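Local coordinates for protein acyl-coenzyme A oxidase 3 (Yarrowia lipolytica, PDB 5YS9) that oxidises acyl-CoA substrates of various chain lengths to trans-2-enoyl-CoA with FAD and molecular oxygen, yielding hydrogen peroxide in peroxisomal fatty acid beta-oxidation, at residues K35-F44 / S573-L582. Residues are numbered along the deposited sequence; the frame is centred on the assembly and turned at random.
Sequences KFPIKDMTEF and SAKADVKPYL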
loop_
_atom_site.group_PDB
_atom_site.type_symbol
_atom_site.label_atom_id
_atom_site.label_comp_id
_atom_site.label_asym_id
_atom_site.label_seq_id
_atom_site.Cartn_x
_atom_site.Cartn_y
_atom_site.Cartn_z
ATOM N N LYS A 35 26.208 -21.221 -6.035
ATOM C CA LYS A 35 27.212 -21.710 -7.016
ATOM C C LYS A 35 28.179 -20.675 -7.500
ATOM O O LYS A 35 29.168 -21.009 -8.103
ATOM C CB LYS A 35 26.533 -22.348 -8.215
ATOM C CG LYS A 35 26.169 -23.802 -7.951
ATOM C CD LYS A 35 24.860 -24.172 -8.630
ATOM C CE LYS A 35 24.962 -25.468 -9.394
ATOM N NZ LYS A 35 23.590 -25.809 -9.839
ATOM N N PHE A 36 27.924 -19.421 -7.188
ATOM C CA PHE A 36 28.780 -18.326 -7.606
ATOM C C PHE A 36 29.406 -17.686 -6.381
ATOM O O PHE A 36 28.901 -17.827 -5.272
ATOM C CB PHE A 36 27.998 -17.292 -8.430
ATOM C CG PHE A 36 26.735 -16.798 -7.776
ATOM C CD1 PHE A 36 26.751 -15.692 -6.959
ATOM C CD2 PHE A 36 25.517 -17.420 -8.034
ATOM C CE1 PHE A 36 25.576 -15.214 -6.395
ATOM C CE2 PHE A 36 24.349 -16.961 -7.453
ATOM C CZ PHE A 36 24.372 -15.856 -6.629
ATOM N N PRO A 37 30.531 -16.997 -6.576
ATOM C CA PRO A 37 31.059 -16.212 -5.462
ATOM C C PRO A 37 30.235 -14.939 -5.391
ATOM O O PRO A 37 29.979 -14.290 -6.430
ATOM C CB PRO A 37 32.518 -15.925 -5.878
ATOM C CG PRO A 37 32.563 -16.095 -7.361
ATOM C CD PRO A 37 31.325 -16.844 -7.814
ATOM N N ILE A 38 29.829 -14.591 -4.180
ATOM C CA ILE A 38 28.848 -13.528 -3.963
ATOM C C ILE A 38 29.455 -12.180 -4.365
ATOM O O ILE A 38 28.798 -11.389 -5.032
ATOM C CB ILE A 38 28.299 -13.550 -2.508
ATOM C CG1 ILE A 38 27.481 -14.841 -2.271
ATOM C CG2 ILE A 38 27.434 -12.334 -2.205
ATOM C CD1 ILE A 38 28.221 -15.936 -1.544
ATOM N N LYS A 39 30.711 -11.961 -4.002
ATOM C CA LYS A 39 31.468 -10.758 -4.380
ATOM C C LYS A 39 31.261 -10.371 -5.858
ATOM O O LYS A 39 31.065 -9.187 -6.177
ATOM C CB LYS A 39 32.957 -10.945 -3.998
ATOM C CG LYS A 39 34.016 -10.222 -4.829
ATOM C CD LYS A 39 35.163 -11.152 -5.246
ATOM C CE LYS A 39 36.030 -10.565 -6.368
ATOM N NZ LYS A 39 36.914 -9.438 -5.934
ATOM N N ASP A 40 31.259 -11.342 -6.759
ATOM C CA ASP A 40 31.080 -10.998 -8.181
ATOM C C ASP A 40 29.657 -10.559 -8.534
ATOM O O ASP A 40 29.460 -9.792 -9.481
ATOM C CB ASP A 40 31.509 -12.143 -9.085
ATOM C CG ASP A 40 32.995 -12.433 -9.010
ATOM O OD1 ASP A 40 33.803 -11.547 -8.637
ATOM O OD2 ASP A 40 33.352 -13.580 -9.359
ATOM N N MET A 41 28.664 -11.049 -7.794
ATOM C CA MET A 41 27.300 -10.579 -7.972
ATOM C C MET A 41 27.142 -9.131 -7.437
ATOM O O MET A 41 26.483 -8.308 -8.055
ATOM C CB MET A 41 26.335 -11.556 -7.285
ATOM C CG MET A 41 24.881 -11.392 -7.671
ATOM S SD MET A 41 24.685 -11.604 -9.435
ATOM C CE MET A 41 24.096 -13.291 -9.525
ATOM N N THR A 42 27.805 -8.822 -6.329
ATOM C CA THR A 42 27.840 -7.490 -5.782
ATOM C C THR A 42 28.535 -6.513 -6.732
ATOM O O THR A 42 28.066 -5.367 -6.877
ATOM C CB THR A 42 28.524 -7.465 -4.403
ATOM O OG1 THR A 42 28.002 -8.529 -3.601
ATOM C CG2 THR A 42 28.267 -6.183 -3.722
ATOM N N GLU A 43 29.619 -6.954 -7.384
ATOM C CA GLU A 43 30.283 -6.139 -8.463
ATOM C C GLU A 43 29.386 -5.845 -9.676
ATOM O O GLU A 43 29.371 -4.716 -10.193
ATOM C CB GLU A 43 31.603 -6.773 -8.939
ATOM C CG GLU A 43 32.806 -6.388 -8.080
ATOM C CD GLU A 43 34.010 -7.269 -8.315
ATOM O OE1 GLU A 43 34.772 -7.482 -7.335
ATOM O OE2 GLU A 43 34.165 -7.752 -9.466
ATOM N N PHE A 44 28.618 -6.833 -10.116
ATOM C CA PHE A 44 27.646 -6.556 -11.150
ATOM C C PHE A 44 26.592 -5.503 -10.727
ATOM O O PHE A 44 26.280 -4.624 -11.494
ATOM C CB PHE A 44 26.963 -7.839 -11.614
ATOM C CG PHE A 44 25.890 -7.600 -12.642
ATOM C CD1 PHE A 44 26.229 -7.201 -13.916
ATOM C CD2 PHE A 44 24.543 -7.691 -12.306
ATOM C CE1 PHE A 44 25.246 -6.955 -14.853
ATOM C CE2 PHE A 44 23.561 -7.452 -13.240
ATOM C CZ PHE A 44 23.916 -7.081 -14.520
ATOM N N SER A 573 28.555 -6.218 -18.923
ATOM C CA SER A 573 29.390 -6.113 -17.701
ATOM C C SER A 573 29.465 -7.319 -16.753
ATOM O O SER A 573 30.215 -7.284 -15.795
ATOM C CB SER A 573 28.929 -4.908 -16.882
ATOM O OG SER A 573 27.641 -5.160 -16.357
ATOM N N ALA A 574 28.711 -8.372 -17.013
ATOM C CA ALA A 574 28.677 -9.528 -16.123
ATOM C C ALA A 574 29.827 -10.535 -16.359
ATOM O O ALA A 574 29.968 -11.133 -17.454
ATOM C CB ALA A 574 27.331 -10.227 -16.273
ATOM N N LYS A 575 30.621 -10.759 -15.312
ATOM C CA LYS A 575 31.632 -11.822 -15.318
ATOM C C LYS A 575 30.997 -13.193 -15.564
ATOM O O LYS A 575 29.824 -13.416 -15.250
ATOM C CB LYS A 575 32.398 -11.844 -14.002
ATOM C CG LYS A 575 33.378 -10.722 -13.860
ATOM C CD LYS A 575 34.002 -10.787 -12.496
ATOM C CE LYS A 575 35.080 -9.729 -12.400
ATOM N NZ LYS A 575 35.791 -9.773 -11.089
ATOM N N ALA A 576 31.799 -14.108 -16.095
ATOM C CA ALA A 576 31.303 -15.377 -16.593
ATOM C C ALA A 576 30.659 -16.210 -15.498
ATOM O O ALA A 576 29.682 -16.898 -15.801
ATOM C CB ALA A 576 32.425 -16.181 -17.286
ATOM N N ASP A 577 31.197 -16.168 -14.266
ATOM C CA ASP A 577 30.721 -17.061 -13.180
ATOM C C ASP A 577 29.320 -16.700 -12.617
ATOM O O ASP A 577 28.599 -17.580 -12.093
ATOM C CB ASP A 577 31.763 -17.291 -12.062
ATOM C CG ASP A 577 32.299 -16.015 -11.444
ATOM O OD1 ASP A 577 31.625 -14.964 -11.432
ATOM O OD2 ASP A 577 33.440 -16.076 -10.951
ATOM N N VAL A 578 28.915 -15.445 -12.807
ATOM C CA VAL A 578 27.591 -15.005 -12.410
ATOM C C VAL A 578 26.611 -14.957 -13.564
ATOM O O VAL A 578 25.412 -15.038 -13.319
ATOM C CB VAL A 578 27.616 -13.645 -11.679
ATOM C CG1 VAL A 578 28.138 -13.820 -10.259
ATOM C CG2 VAL A 578 28.425 -12.588 -12.424
ATOM N N LYS A 579 27.106 -14.858 -14.808
ATOM C CA LYS A 579 26.269 -14.543 -15.961
ATOM C C LYS A 579 25.043 -15.471 -16.086
ATOM O O LYS A 579 23.903 -14.961 -16.226
ATOM C CB LYS A 579 27.104 -14.481 -17.262
ATOM C CG LYS A 579 26.299 -14.320 -18.559
ATOM C CD LYS A 579 27.173 -14.057 -19.786
ATOM C CE LYS A 579 27.657 -12.603 -19.871
ATOM N NZ LYS A 579 28.097 -12.205 -21.245
ATOM N N PRO A 580 25.248 -16.824 -15.991
ATOM C CA PRO A 580 24.056 -17.703 -16.160
ATOM C C PRO A 580 22.976 -17.483 -15.115
ATOM O O PRO A 580 21.798 -17.669 -15.425
ATOM C CB PRO A 580 24.598 -19.131 -16.085
ATOM C CG PRO A 580 26.076 -19.006 -16.103
ATOM C CD PRO A 580 26.477 -17.601 -15.769
ATOM N N TYR A 581 23.381 -17.095 -13.906
ATOM C CA TYR A 581 22.433 -16.878 -12.773
ATOM C C TYR A 581 21.689 -15.557 -12.958
ATOM O O TYR A 581 20.493 -15.481 -12.687
ATOM C CB TYR A 581 23.143 -17.003 -11.415
ATOM C CG TYR A 581 23.891 -18.333 -11.350
ATOM C CD1 TYR A 581 23.205 -19.548 -11.123
ATOM C CD2 TYR A 581 25.271 -18.392 -11.589
ATOM C CE1 TYR A 581 23.876 -20.759 -11.134
ATOM C CE2 TYR A 581 25.957 -19.609 -11.581
ATOM C CZ TYR A 581 25.264 -20.766 -11.368
ATOM O OH TYR A 581 25.963 -21.920 -11.377
ATOM N N LEU A 582 22.378 -14.539 -13.490
ATOM C CA LEU A 582 21.705 -13.312 -13.891
ATOM C C LEU A 582 20.683 -13.509 -15.039
ATOM O O LEU A 582 19.573 -12.953 -14.992
ATOM C CB LEU A 582 22.740 -12.266 -14.253
ATOM C CG LEU A 582 23.595 -11.700 -13.108
ATOM C CD1 LEU A 582 24.658 -10.798 -13.703
ATOM C CD2 LEU A 582 22.752 -10.914 -12.130
#
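A salt-bridge network and a hydrophobic seam join the start of helix 38-46 and the loop leading into it to the turn after helix 547-573 and the first turn of helix 579-596, where F44 lies against A574 and L582. L582 CD1 sits over the centre of the F44 ring, 3.5 Å from its centroid and 15° off the normal, a CH-pi contact. F44 has CG anti to the backbone N (chi1 177°), which carries the ring from the helix to this methyl. S573 OG meets the ring edge near its plane, 3.3 Å from F44 CE1, while its hydrogen bond goes to R569 O. With an alanine at F44, L582 CD1 would probably lose its aromatic face and a gap open beside A574, I570 and M367. The bent chain of M41 brings SD alongside L582, 3.4 Å from CD2, and lays its CE over one face of F36, toward the rim. V578 CG1 packs between F36 CB and the helix backbone, 3.7 Å from M41 N. In the acyl-CoA oxidase fold this joins the N-terminal region to the C-terminal helical domain, and Y363 of helix 349-385 packs on both M41 and L582. The F36 and Y581 side chains run antiparallel alongside each other, ring planes at 41°, with F36 CD2 over one face of Y581, 3.7 Å from its CD2. On the polar flank the extended K575 chain reaches across D40 so that NZ donates to the syn lone pair of E43 OE2 at 3.1 Å; its bridge to D40 OD1 is long. K39 NZ weakly bonds the other oxygen, E43 OE1. D40 OD2 lies 3.0 Å from both D577 OD1 and D577 OD2, an acceptor-to-acceptor approach of nearly coplanar carboxylates that might raise the pKa of one, though K575 near D40 would partly offset this.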